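Local coordinates for protein CdiI toxin (Salmonella enterica subsp. enterica serovar Rubislaw str. ATCC 10717, PDB 4ZQU) that acts as the immunity protein of a contact-dependent growth inhibition system, neutralising its cognate CdiA-CT toxin, with which it is complexed here, at residues 100-105 and 111-116; 120-125 and 129-134; 39-44 and 51-56; 32-37 and 82-87. One frame throughout, in Å; residues are numbered along the deposited sequence.

Contacts 2, 3 and 4 all reach the large antiparallel sheet: contact 2 pairs two of its strands through four backbone hydrogen bonds, while contacts 3 and 4 set strand 30-41 against helices 47-59 and 82-85. Contact 1 joins two consecutive helices in a small, largely buried apolar touch with no bond across it. Contact 3 is a surface contact combining methionine packing with a histidine-carboxylate bond, contact 4 a partly buried one in which a leucine meets the proline of a beta turn. V37 of contact 4 packs on D56 of contact 3, L40 of contact 3 on L101, H104 and Y105 of contact 1, and I122 of contact 2 on V54 of contact 3. Contacts 2 and 4 also reach the toxin.

Contact 1: residues 100-105 and 111-116; sequences KLMVHY and RALFKD
L113 reaches across to helix 87-105 with both branches of its isobutyl group, and each branch has its own partner. Its CD1 meets CB of L101 at 4.1 Å, while its CD2 meets CG of M102 at 3.9 Å, so the leucine fork spans two consecutive residues of the opposing helix. The torsions account for this reach: chi1 of 172° sets CG of L113 opposite the backbone N, and chi2 of 65° then turns the fork so that one methyl serves each neighbour. The nearest CA atoms across the contact are those of M102 and L113, 6.8 Å apart. M102 crosses the leucine at about a right angle, touching it with the CG methylene rather than with sulfur. Its chain bends only at the thioether, where chi3 is -62°.

The segments belong to two consecutive helices, residues 106-109 connecting helix 87-105 to the short, weakly bonded helix 110-115. No hydrogen bond crosses between them, and the buried area is small, 137 Å² over both sides. Further packing comes from the surroundings: L113 also lies on V98 and on Y107 of the connection, and M102 touches Y107 as well. Within its own segment, CD2 of L113 sits over one face of the F114 ring, 3.5 Å above the plane and displaced toward the rim. L101 packs on L40 of strand 30-41.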
loop_
_atom_site.group_PDB
_atom_site.type_symbol
_atom_site.label_atom_id
_atom_site.label_comp_id
_atom_site.label_asym_id
_atom_site.label_seq_id
_atom_site.Cartn_x
_atom_site.Cartn_y
_atom_site.Cartn_z
ATOM N N LYS B 100 -16.155 2.165 -13.825
ATOM C CA LYS B 100 -16.099 1.638 -15.188
ATOM C C LYS B 100 -16.332 0.130 -15.240
ATOM O O LYS B 100 -16.874 -0.386 -16.216
ATOM C CB LYS B 100 -14.755 1.970 -15.840
ATOM C CG LYS B 100 -14.656 3.386 -16.376
ATOM C CD LYS B 100 -13.457 3.545 -17.298
ATOM C CE LYS B 100 -13.406 4.940 -17.905
ATOM N NZ LYS B 100 -13.278 5.997 -16.862
ATOM N N LEU B 101 -15.922 -0.575 -14.190
ATOM C CA LEU B 101 -16.069 -2.024 -14.140
ATOM C C LEU B 101 -17.498 -2.433 -13.782
ATOM O O LEU B 101 -18.023 -3.412 -14.317
ATOM C CB LEU B 101 -15.082 -2.625 -13.137
ATOM C CG LEU B 101 -13.592 -2.502 -13.475
ATOM C CD1 LEU B 101 -12.759 -3.145 -12.383
ATOM C CD2 LEU B 101 -13.271 -3.125 -14.828
ATOM N N MET B 102 -18.122 -1.686 -12.877
ATOM C CA MET B 102 -19.501 -1.964 -12.490
ATOM C C MET B 102 -20.450 -1.693 -13.647
ATOM O O MET B 102 -21.407 -2.433 -13.857
ATOM C CB MET B 102 -19.906 -1.130 -11.274
ATOM C CG MET B 102 -19.357 -1.646 -9.956
ATOM S SD MET B 102 -20.042 -0.763 -8.542
ATOM C CE MET B 102 -19.463 0.899 -8.865
ATOM N N VAL B 103 -20.180 -0.630 -14.395
ATOM C CA VAL B 103 -21.017 -0.259 -15.529
ATOM C C VAL B 103 -20.828 -1.234 -16.688
ATOM O O VAL B 103 -21.792 -1.641 -17.337
ATOM C CB VAL B 103 -20.714 1.174 -16.005
ATOM C CG1 VAL B 103 -21.501 1.498 -17.264
ATOM C CG2 VAL B 103 -21.036 2.173 -14.904
ATOM N N HIS B 104 -19.578 -1.610 -16.932
ATOM C CA HIS B 104 -19.245 -2.530 -18.014
ATOM C C HIS B 104 -19.866 -3.905 -17.787
ATOM O O HIS B 104 -20.376 -4.526 -18.720
ATOM C CB HIS B 104 -17.726 -2.653 -18.154
ATOM C CG HIS B 104 -17.287 -3.486 -19.319
ATOM N ND1 HIS B 104 -16.010 -4.001 -19.422
ATOM C CD2 HIS B 104 -17.945 -3.887 -20.428
ATOM C CE1 HIS B 104 -15.907 -4.686 -20.544
ATOM N NE2 HIS B 104 -17.066 -4.637 -21.176
ATOM N N TYR B 105 -19.831 -4.371 -16.542
ATOM C CA TYR B 105 -20.305 -5.712 -16.220
ATOM C C TYR B 105 -21.660 -5.709 -15.511
ATOM O O TYR B 105 -22.136 -6.755 -15.069
ATOM C CB TYR B 105 -19.269 -6.442 -15.366
ATOM C CG TYR B 105 -17.963 -6.687 -16.086
ATOM C CD1 TYR B 105 -17.772 -7.834 -16.846
ATOM C CD2 TYR B 105 -16.923 -5.772 -16.011
ATOM C CE1 TYR B 105 -16.581 -8.063 -17.509
ATOM C CE2 TYR B 105 -15.728 -5.992 -16.671
ATOM C CZ TYR B 105 -15.562 -7.138 -17.419
ATOM O OH TYR B 105 -14.374 -7.361 -18.078
ATOM N N ARG B 111 -20.273 -4.219 -3.733
ATOM C CA ARG B 111 -20.011 -5.400 -2.922
ATOM C C ARG B 111 -19.989 -6.689 -3.738
ATOM O O ARG B 111 -19.304 -7.635 -3.362
ATOM C CB ARG B 111 -21.032 -5.510 -1.787
ATOM C CG ARG B 111 -21.180 -4.243 -0.953
ATOM C CD ARG B 111 -22.034 -4.500 0.284
ATOM N NE ARG B 111 -22.089 -5.922 0.621
ATOM C CZ ARG B 111 -21.400 -6.495 1.606
ATOM N NH1 ARG B 111 -20.590 -5.775 2.372
ATOM N NH2 ARG B 111 -21.520 -7.797 1.827
ATOM N N ALA B 112 -20.717 -6.726 -4.852
ATOM C CA ALA B 112 -20.713 -7.909 -5.713
ATOM C C ALA B 112 -19.523 -7.880 -6.665
ATOM O O ALA B 112 -19.068 -8.926 -7.131
ATOM C CB ALA B 112 -22.017 -8.016 -6.495
ATOM N N LEU B 113 -19.027 -6.681 -6.955
ATOM C CA LEU B 113 -17.829 -6.515 -7.776
ATOM C C LEU B 113 -16.612 -7.148 -7.107
ATOM O O LEU B 113 -15.912 -7.964 -7.707
ATOM C CB LEU B 113 -17.559 -5.030 -8.047
ATOM C CG LEU B 113 -16.229 -4.684 -8.728
ATOM C CD1 LEU B 113 -16.164 -5.249 -10.137
ATOM C CD2 LEU B 113 -16.001 -3.180 -8.750
ATOM N N PHE B 114 -16.380 -6.774 -5.854
ATOM C CA PHE B 114 -15.185 -7.189 -5.134
ATOM C C PHE B 114 -15.354 -8.511 -4.395
ATOM O O PHE B 114 -14.367 -9.106 -3.968
ATOM C CB PHE B 114 -14.770 -6.103 -4.140
ATOM C CG PHE B 114 -14.370 -4.808 -4.788
ATOM C CD1 PHE B 114 -13.127 -4.673 -5.383
ATOM C CD2 PHE B 114 -15.236 -3.725 -4.800
ATOM C CE1 PHE B 114 -12.756 -3.485 -5.981
ATOM C CE2 PHE B 114 -14.871 -2.532 -5.396
ATOM C CZ PHE B 114 -13.630 -2.412 -5.987
ATOM N N LYS B 115 -16.597 -8.964 -4.251
ATOM C CA LYS B 115 -16.910 -10.145 -3.445
ATOM C C LYS B 115 -16.040 -11.352 -3.778
ATOM O O LYS B 115 -15.481 -11.990 -2.886
ATOM C CB LYS B 115 -18.382 -10.529 -3.611
ATOM C CG LYS B 115 -18.812 -11.708 -2.763
ATOM C CD LYS B 115 -20.312 -11.920 -2.834
ATOM C CE LYS B 115 -20.768 -12.080 -4.271
ATOM N NZ LYS B 115 -22.242 -12.248 -4.369
ATOM N N ASP B 116 -15.926 -11.666 -5.064
ATOM C CA ASP B 116 -15.162 -12.835 -5.476
ATOM C C ASP B 116 -13.887 -12.437 -6.209
ATOM O O ASP B 116 -13.458 -13.113 -7.142
ATOM C CB ASP B 116 -16.021 -13.745 -6.354
ATOM C CG ASP B 116 -17.192 -14.340 -5.595
ATOM O OD1 ASP B 116 -17.054 -14.550 -4.373
ATOM O OD2 ASP B 116 -18.254 -14.583 -6.207
#

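Contact 2: residues 120-125 and 129-134; sequences CDICCN and ITISPT
D121 and S132 form a hydrogen-bonded antiparallel pair, D121 N to S132 O and S132 N to D121 O both measuring 2.8 Å. The pair C123-T130 repeats the pattern, with T130 N to C123 O also 2.8 Å and C123 N to T130 O 3.0 Å. The strand axes come within 4.5 Å, their directions 164° apart, close to antiparallel.

The tightly packed face has C120, I122, I129 and I131 as its buried part, while C124, near the strand end, is partly exposed. I122 and I131 lie side by side and point the same way, with CG1 of I122 4.2 Å from CG2 of I131. SG of C124, placed opposite its backbone N (chi1 172°), meets CG1 of I129 at 3.9 Å. Helix 161-172 covers I129 and I131, and L58 of helix 47-59 covers I122 and C124.

The other face, with D121, C123, T130 and S132, is partly exposed and more polar. OD2 of D121 passes CG2 of T134 at 3.9 Å, but its main partner is K70 of the CdiA-CT toxin chain, in a salt bridge; the same lysine bonds to P133 O. OG of S132 bonds to N152. The arrangement is a beta hairpin of the antiparallel sheet, one face turned to the helices and the other contributing to the toxin interface.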
loop_
_atom_site.group_PDB
_atom_site.type_symbol
_atom_site.label_atom_id
_atom_site.label_comp_id
_atom_site.label_asym_id
_atom_site.label_seq_id
_atom_site.Cartn_x
_atom_site.Cartn_y
_atom_site.Cartn_z
ATOM N N CYS B 120 -3.306 -9.998 -7.584
ATOM C CA CYS B 120 -1.896 -10.362 -7.685
ATOM C C CYS B 120 -1.038 -9.160 -8.078
ATOM O O CYS B 120 -1.388 -8.403 -8.984
ATOM C CB CYS B 120 -1.699 -11.494 -8.697
ATOM S SG CYS B 120 -2.354 -13.087 -8.170
ATOM N N ASP B 121 0.086 -8.995 -7.389
ATOM C CA ASP B 121 1.020 -7.914 -7.674
ATOM C C ASP B 121 2.100 -8.372 -8.646
ATOM O O ASP B 121 2.641 -9.464 -8.505
ATOM C CB ASP B 121 1.670 -7.416 -6.384
ATOM C CG ASP B 121 0.663 -7.162 -5.284
ATOM O OD1 ASP B 121 -0.402 -6.575 -5.574
ATOM O OD2 ASP B 121 0.935 -7.555 -4.131
ATOM N N ILE B 122 2.417 -7.535 -9.627
ATOM C CA ILE B 122 3.500 -7.831 -10.557
ATOM C C ILE B 122 4.567 -6.737 -10.501
ATOM O O ILE B 122 4.258 -5.552 -10.605
ATOM C CB ILE B 122 2.993 -7.981 -12.011
ATOM C CG1 ILE B 122 2.270 -9.316 -12.202
ATOM C CG2 ILE B 122 4.147 -7.904 -12.994
ATOM C CD1 ILE B 122 0.827 -9.308 -11.781
ATOM N N CYS B 123 5.819 -7.147 -10.312
ATOM C CA CYS B 123 6.958 -6.237 -10.348
ATOM C C CYS B 123 8.061 -6.840 -11.215
ATOM O O CYS B 123 8.242 -8.054 -11.234
ATOM C CB CYS B 123 7.477 -5.958 -8.937
ATOM S SG CYS B 123 8.907 -4.865 -8.873
ATOM N N CYS B 124 8.791 -5.999 -11.937
ATOM C CA CYS B 124 9.837 -6.488 -12.826
ATOM C C CYS B 124 11.051 -5.572 -12.815
ATOM O O CYS B 124 10.923 -4.358 -12.909
ATOM C CB CYS B 124 9.301 -6.632 -14.256
ATOM S SG CYS B 124 10.544 -7.024 -15.509
ATOM N N ASN B 125 12.232 -6.160 -12.688
ATOM C CA ASN B 125 13.466 -5.405 -12.843
ATOM C C ASN B 125 14.501 -6.226 -13.601
ATOM O O ASN B 125 14.159 -7.198 -14.275
ATOM C CB ASN B 125 14.015 -4.958 -11.482
ATOM C CG ASN B 125 14.175 -6.103 -10.495
ATOM O OD1 ASN B 125 14.254 -7.272 -10.876
ATOM N ND2 ASN B 125 14.237 -5.764 -9.212
ATOM N N ILE B 129 11.153 -11.344 -12.529
ATOM C CA ILE B 129 9.746 -10.960 -12.544
ATOM C C ILE B 129 9.033 -11.597 -11.356
ATOM O O ILE B 129 8.963 -12.821 -11.248
ATOM C CB ILE B 129 9.051 -11.386 -13.848
ATOM C CG1 ILE B 129 9.758 -10.773 -15.059
ATOM C CG2 ILE B 129 7.585 -10.988 -13.820
ATOM C CD1 ILE B 129 9.228 -11.267 -16.387
ATOM N N THR B 130 8.509 -10.768 -10.460
ATOM C CA THR B 130 7.873 -11.275 -9.251
ATOM C C THR B 130 6.355 -11.124 -9.294
ATOM O O THR B 130 5.831 -10.016 -9.423
ATOM C CB THR B 130 8.409 -10.563 -7.994
ATOM O OG1 THR B 130 9.837 -10.668 -7.957
ATOM C CG2 THR B 130 7.825 -11.191 -6.739
ATOM N N ILE B 131 5.658 -12.250 -9.185
ATOM C CA ILE B 131 4.203 -12.258 -9.129
ATOM C C ILE B 131 3.764 -12.675 -7.728
ATOM O O ILE B 131 4.016 -13.804 -7.297
ATOM C CB ILE B 131 3.596 -13.202 -10.186
ATOM C CG1 ILE B 131 4.264 -12.971 -11.546
ATOM C CG2 ILE B 131 2.093 -12.998 -10.281
ATOM C CD1 ILE B 131 3.708 -13.831 -12.659
ATOM N N SER B 132 3.116 -11.756 -7.020
ATOM C CA SER B 132 2.826 -11.944 -5.603
ATOM C C SER B 132 1.331 -12.055 -5.323
ATOM O O SER B 132 0.572 -11.129 -5.599
ATOM C CB SER B 132 3.425 -10.794 -4.789
ATOM O OG SER B 132 3.245 -10.997 -3.397
ATOM N N PRO B 133 0.904 -13.196 -4.761
ATOM C CA PRO B 133 -0.500 -13.377 -4.382
ATOM C C PRO B 133 -0.849 -12.591 -3.117
ATOM O O PRO B 133 0.046 -12.120 -2.413
ATOM C CB PRO B 133 -0.602 -14.884 -4.147
ATOM C CG PRO B 133 0.767 -15.275 -3.697
ATOM C CD PRO B 133 1.723 -14.379 -4.440
ATOM N N THR B 134 -2.142 -12.447 -2.841
ATOM C CA THR B 134 -2.595 -11.709 -1.666
ATOM C C THR B 134 -3.664 -12.475 -0.898
ATOM O O THR B 134 -4.203 -13.469 -1.383
ATOM C CB THR B 134 -3.174 -10.328 -2.040
ATOM O OG1 THR B 134 -4.291 -10.497 -2.923
ATOM C CG2 THR B 134 -2.123 -9.465 -2.714
#

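Contact 3: residues 39-44 and 51-56; sequences HLSSPD and GEMVKD
Strand 39-41 and helix 51-56 run nearly antiparallel, at 163° between their directions, with their axes 9.5 Å apart at closest approach. CA of H39 and CA of M53 come nearest, at 6.2 Å, and these two residues bury most of the 239 Å² shared by the segments.

H39 and M53 slide past each other in opposite directions. The methionine methyl CE lies 3.6 Å from CB of H39, and the bend in the methionine chain at chi3 also brings CE within 3.9 Å of CB of S41. One thioether end therefore touches two strand residues whose side chains leave the same side of the strand.

This is a helix laid against a sheet: helix 47-59 follows strand 30-41 in the chain and folds back over it, and M53 also packs on V21 of the adjoining strand 19-26. The backbone of H39 is hydrogen-bonded to V21 and that of S41 to I19, which fixes the strand in the sheet.

The imidazole continues past the methionine toward the next turn of the helix. Its NE2 donates to OD2 of D56 at 2.7 Å, with an N-H...O angle of 145°. The oxygen lies at the ring edge, in the imidazole plane, but the carboxylate is met on its anti side and the two planes are turned 55° apart. The carboxylate would be expected to favour the protonated, positively charged imidazole. CD2 of H39 approaches the carbonyl O of M53 obliquely, at 3.2 Å.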
loop_
_atom_site.group_PDB
_atom_site.type_symbol
_atom_site.label_atom_id
_atom_site.label_comp_id
_atom_site.label_asym_id
_atom_site.label_seq_id
_atom_site.Cartn_x
_atom_site.Cartn_y
_atom_site.Cartn_z
ATOM N N HIS B 39 -5.902 -4.022 -19.590
ATOM C CA HIS B 39 -6.322 -5.136 -20.429
ATOM C C HIS B 39 -7.376 -5.976 -19.719
ATOM O O HIS B 39 -7.098 -6.610 -18.701
ATOM C CB HIS B 39 -5.124 -6.005 -20.820
ATOM C CG HIS B 39 -4.103 -5.290 -21.649
ATOM N ND1 HIS B 39 -4.374 -4.808 -22.911
ATOM C CD2 HIS B 39 -2.810 -4.978 -21.396
ATOM C CE1 HIS B 39 -3.292 -4.225 -23.399
ATOM N NE2 HIS B 39 -2.330 -4.315 -22.501
ATOM N N LEU B 40 -8.592 -5.961 -20.257
ATOM C CA LEU B 40 -9.675 -6.795 -19.750
ATOM C C LEU B 40 -9.781 -8.072 -20.571
ATOM O O LEU B 40 -9.567 -8.058 -21.783
ATOM C CB LEU B 40 -11.005 -6.038 -19.775
ATOM C CG LEU B 40 -11.213 -4.972 -18.700
ATOM C CD1 LEU B 40 -12.492 -4.199 -18.958
ATOM C CD2 LEU B 40 -11.246 -5.609 -17.327
ATOM N N SER B 41 -10.113 -9.175 -19.908
ATOM C CA SER B 41 -10.220 -10.461 -20.585
ATOM C C SER B 41 -11.176 -11.408 -19.865
ATOM O O SER B 41 -11.484 -11.218 -18.689
ATOM C CB SER B 41 -8.838 -11.108 -20.707
ATOM O OG SER B 41 -8.621 -12.047 -19.667
ATOM N N SER B 42 -11.650 -12.422 -20.583
ATOM C CA SER B 42 -12.442 -13.480 -19.971
ATOM C C SER B 42 -11.490 -14.428 -19.260
ATOM O O SER B 42 -10.383 -14.669 -19.742
ATOM C CB SER B 42 -13.273 -14.227 -21.014
ATOM O OG SER B 42 -12.570 -14.351 -22.237
ATOM N N PRO B 43 -11.915 -14.973 -18.111
ATOM C CA PRO B 43 -11.070 -15.810 -17.249
ATOM C C PRO B 43 -10.454 -17.039 -17.929
ATOM O O PRO B 43 -9.760 -17.798 -17.253
ATOM C CB PRO B 43 -12.035 -16.245 -16.143
ATOM C CG PRO B 43 -13.043 -15.154 -16.086
ATOM C CD PRO B 43 -13.238 -14.731 -17.510
ATOM N N ASP B 44 -10.685 -17.229 -19.225
ATOM C CA ASP B 44 -10.122 -18.372 -19.939
ATOM C C ASP B 44 -9.152 -17.943 -21.041
ATOM O O ASP B 44 -8.947 -18.668 -22.011
ATOM C CB ASP B 44 -11.240 -19.237 -20.529
ATOM C CG ASP B 44 -12.074 -18.495 -21.557
ATOM O OD1 ASP B 44 -12.496 -17.354 -21.272
ATOM O OD2 ASP B 44 -12.320 -19.059 -22.645
ATOM N N GLY B 51 -0.156 -13.312 -20.922
ATOM C CA GLY B 51 1.219 -12.951 -20.638
ATOM C C GLY B 51 1.676 -11.735 -21.416
ATOM O O GLY B 51 2.494 -10.952 -20.936
ATOM N N GLU B 52 1.156 -11.578 -22.628
ATOM C CA GLU B 52 1.459 -10.397 -23.425
ATOM C C GLU B 52 0.686 -9.200 -22.887
ATOM O O GLU B 52 1.111 -8.056 -23.040
ATOM C CB GLU B 52 1.132 -10.634 -24.900
ATOM C CG GLU B 52 2.086 -11.593 -25.593
ATOM C CD GLU B 52 1.861 -11.659 -27.088
ATOM O OE1 GLU B 52 0.861 -11.085 -27.568
ATOM O OE2 GLU B 52 2.688 -12.282 -27.786
ATOM N N MET B 53 -0.451 -9.476 -22.254
ATOM C CA MET B 53 -1.220 -8.448 -21.557
ATOM C C MET B 53 -0.423 -7.906 -20.383
ATOM O O MET B 53 -0.399 -6.703 -20.133
ATOM C CB MET B 53 -2.559 -9.004 -21.062
ATOM C CG MET B 53 -3.618 -9.168 -22.137
ATOM S SD MET B 53 -5.004 -10.195 -21.601
ATOM C CE MET B 53 -5.377 -9.499 -19.992
ATOM N N VAL B 54 0.227 -8.807 -19.657
ATOM C CA VAL B 54 1.041 -8.418 -18.520
ATOM C C VAL B 54 2.278 -7.650 -18.981
ATOM O O VAL B 54 2.644 -6.639 -18.387
ATOM C CB VAL B 54 1.466 -9.645 -17.684
ATOM C CG1 VAL B 54 2.415 -9.236 -16.572
ATOM C CG2 VAL B 54 0.242 -10.339 -17.106
ATOM N N LYS B 55 2.909 -8.116 -20.055
ATOM C CA LYS B 55 4.130 -7.481 -20.540
ATOM C C LYS B 55 3.863 -6.100 -21.135
ATOM O O LYS B 55 4.639 -5.166 -20.928
ATOM C CB LYS B 55 4.826 -8.374 -21.569
ATOM C CG LYS B 55 6.292 -8.617 -21.243
ATOM C CD LYS B 55 7.006 -9.415 -22.322
ATOM C CE LYS B 55 8.520 -9.355 -22.130
ATOM N NZ LYS B 55 8.907 -8.819 -20.788
ATOM N N ASP B 56 2.761 -5.975 -21.869
ATOM C CA ASP B 56 2.383 -4.701 -22.473
ATOM C C ASP B 56 2.054 -3.666 -21.400
ATOM O O ASP B 56 2.401 -2.492 -21.528
ATOM C CB ASP B 56 1.195 -4.891 -23.414
ATOM C CG ASP B 56 0.755 -3.598 -24.065
ATOM O OD1 ASP B 56 1.455 -3.121 -24.983
ATOM O OD2 ASP B 56 -0.299 -3.063 -23.664
#

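Contact 4: residues 32-37 and 82-87; sequences LDPLGV and LDLYDS
OD1 of D33, which CD1 of L84 passes at 4.1 Å, is held by two groups, the backbone N-H of L35 and the side chain of R62. The bond from L35 N to D33 OD1 measures 2.9 Å, with an N-H...O angle of 160°, and R62 forms a salt bridge; OD2 is hydrogen-bonded to OG of S25. The L35 nitrogen approaches from above the carboxylate plane, 54° out of it. A bond from the amide two residues on makes this an Asx turn, and it is combined with a type I beta turn from D33 to G36, closed by the bond from G36 N to D33 O at 2.9 Å. With partners on both oxygens, the carboxylate has little liberty to rotate, and the nearby arginine would be expected to favour its charged form.

Across the contact, one methyl does all the touching. CD1 of L84 lies 3.5 Å from CD of P34, 3.7 Å from O of L32 and 4.0 Å from CA of D33, so it rests against the start of the turn where the proline ring joins the chain. The leucine reaches there because its CG stands opposite the backbone N, chi1 176°, carrying the fork out from the helix. The side chains of L84 and D33 cross at about a right angle. No hydrogen bond links the segments, and only 104 Å² is buried between them.

The turn interrupts strand 30-41, whose D33 and V37 are bonded through their backbones to T23 of strand 19-26. P34 packs on R93 and L32 on W97, both of helix 87-105, while R93 also donates to the carbonyls of D83 and L84, tying short helix 82-85 to the long helix that follows it.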
loop_
_atom_site.group_PDB
_atom_site.type_symbol
_atom_site.label_atom_id
_atom_site.label_comp_id
_atom_site.label_asym_id
_atom_site.label_seq_id
_atom_site.Cartn_x
_atom_site.Cartn_y
_atom_site.Cartn_z
ATOM N N LEU B 32 -2.018 2.536 -9.353
ATOM C CA LEU B 32 -2.746 2.695 -10.607
ATOM C C LEU B 32 -2.315 3.947 -11.360
ATOM O O LEU B 32 -2.480 5.068 -10.873
ATOM C CB LEU B 32 -4.251 2.734 -10.339
ATOM C CG LEU B 32 -5.166 2.795 -11.562
ATOM C CD1 LEU B 32 -5.003 1.541 -12.406
ATOM C CD2 LEU B 32 -6.613 2.980 -11.134
ATOM N N ASP B 33 -1.747 3.738 -12.542
ATOM C CA ASP B 33 -1.257 4.825 -13.381
ATOM C C ASP B 33 -2.328 5.259 -14.379
ATOM O O ASP B 33 -2.698 4.491 -15.265
ATOM C CB ASP B 33 0.012 4.380 -14.116
ATOM C CG ASP B 33 0.742 5.526 -14.791
ATOM O OD1 ASP B 33 0.177 6.631 -14.906
ATOM O OD2 ASP B 33 1.892 5.311 -15.224
ATOM N N PRO B 34 -2.827 6.500 -14.245
ATOM C CA PRO B 34 -3.834 7.024 -15.178
ATOM C C PRO B 34 -3.309 7.148 -16.607
ATOM O O PRO B 34 -4.098 7.297 -17.535
ATOM C CB PRO B 34 -4.165 8.404 -14.597
ATOM C CG PRO B 34 -2.980 8.767 -13.771
ATOM C CD PRO B 34 -2.496 7.475 -13.193
ATOM N N LEU B 35 -1.992 7.087 -16.776
ATOM C CA LEU B 35 -1.387 7.145 -18.101
ATOM C C LEU B 35 -1.031 5.747 -18.593
ATOM O O LEU B 35 -0.601 5.569 -19.734
ATOM C CB LEU B 35 -0.143 8.030 -18.081
ATOM C CG LEU B 35 -0.326 9.411 -17.452
ATOM C CD1 LEU B 35 0.965 10.201 -17.548
ATOM C CD2 LEU B 35 -1.475 10.162 -18.111
ATOM N N GLY B 36 -1.212 4.758 -17.722
ATOM C CA GLY B 36 -0.922 3.377 -18.058
ATOM C C GLY B 36 -2.039 2.750 -18.868
ATOM O O GLY B 36 -3.008 3.423 -19.221
ATOM N N VAL B 37 -1.910 1.459 -19.162
ATOM C CA VAL B 37 -2.913 0.763 -19.961
ATOM C C VAL B 37 -3.639 -0.318 -19.165
ATOM O O VAL B 37 -3.120 -0.840 -18.174
ATOM C CB VAL B 37 -2.288 0.120 -21.214
ATOM C CG1 VAL B 37 -1.611 1.177 -22.062
ATOM C CG2 VAL B 37 -1.299 -0.962 -20.820
ATOM N N LEU B 82 3.613 14.759 -9.796
ATOM C CA LEU B 82 2.956 15.082 -8.537
ATOM C C LEU B 82 1.500 14.617 -8.490
ATOM O O LEU B 82 1.007 14.209 -7.439
ATOM C CB LEU B 82 3.025 16.585 -8.279
ATOM C CG LEU B 82 2.736 16.985 -6.834
ATOM C CD1 LEU B 82 3.868 16.530 -5.917
ATOM C CD2 LEU B 82 2.513 18.486 -6.733
ATOM N N ASP B 83 0.819 14.686 -9.629
ATOM C CA ASP B 83 -0.600 14.340 -9.706
ATOM C C ASP B 83 -0.860 12.843 -9.550
ATOM O O ASP B 83 -1.941 12.436 -9.115
ATOM C CB ASP B 83 -1.191 14.825 -11.029
ATOM C CG ASP B 83 -1.323 16.330 -11.089
ATOM O OD1 ASP B 83 -1.521 16.960 -10.028
ATOM O OD2 ASP B 83 -1.221 16.885 -12.201
ATOM N N LEU B 84 0.114 12.027 -9.942
ATOM C CA LEU B 84 0.017 10.589 -9.746
ATOM C C LEU B 84 -0.087 10.274 -8.259
ATOM O O LEU B 84 -0.968 9.527 -7.825
ATOM C CB LEU B 84 1.225 9.877 -10.357
ATOM C CG LEU B 84 1.304 8.363 -10.133
ATOM C CD1 LEU B 84 0.215 7.642 -10.909
ATOM C CD2 LEU B 84 2.678 7.815 -10.491
ATOM N N TYR B 85 0.809 10.877 -7.483
ATOM C CA TYR B 85 0.926 10.603 -6.056
ATOM C C TYR B 85 -0.079 11.365 -5.190
ATOM O O TYR B 85 -0.243 11.044 -4.011
ATOM C CB TYR B 85 2.346 10.920 -5.588
ATOM C CG TYR B 85 3.361 9.860 -5.952
ATOM C CD1 TYR B 85 4.112 9.953 -7.119
ATOM C CD2 TYR B 85 3.570 8.763 -5.127
ATOM C CE1 TYR B 85 5.042 8.983 -7.451
ATOM C CE2 TYR B 85 4.494 7.789 -5.451
ATOM C CZ TYR B 85 5.229 7.904 -6.612
ATOM O OH TYR B 85 6.152 6.934 -6.932
ATOM N N ASP B 86 -0.746 12.364 -5.769
ATOM C CA ASP B 86 -1.720 13.174 -5.032
ATOM C C ASP B 86 -2.864 12.322 -4.485
ATOM O O ASP B 86 -3.501 11.579 -5.228
ATOM C CB ASP B 86 -2.278 14.289 -5.918
ATOM C CG ASP B 86 -3.342 15.113 -5.213
ATOM O OD1 ASP B 86 -2.980 16.003 -4.416
ATOM O OD2 ASP B 86 -4.541 14.864 -5.449
ATOM N N SER B 87 -3.121 12.446 -3.185
ATOM C CA SER B 87 -4.046 11.556 -2.482
ATOM C C SER B 87 -5.491 11.687 -2.949
ATOM O O SER B 87 -6.246 10.714 -2.925
ATOM C CB SER B 87 -3.979 11.807 -0.974
ATOM O OG SER B 87 -4.355 13.136 -0.656
#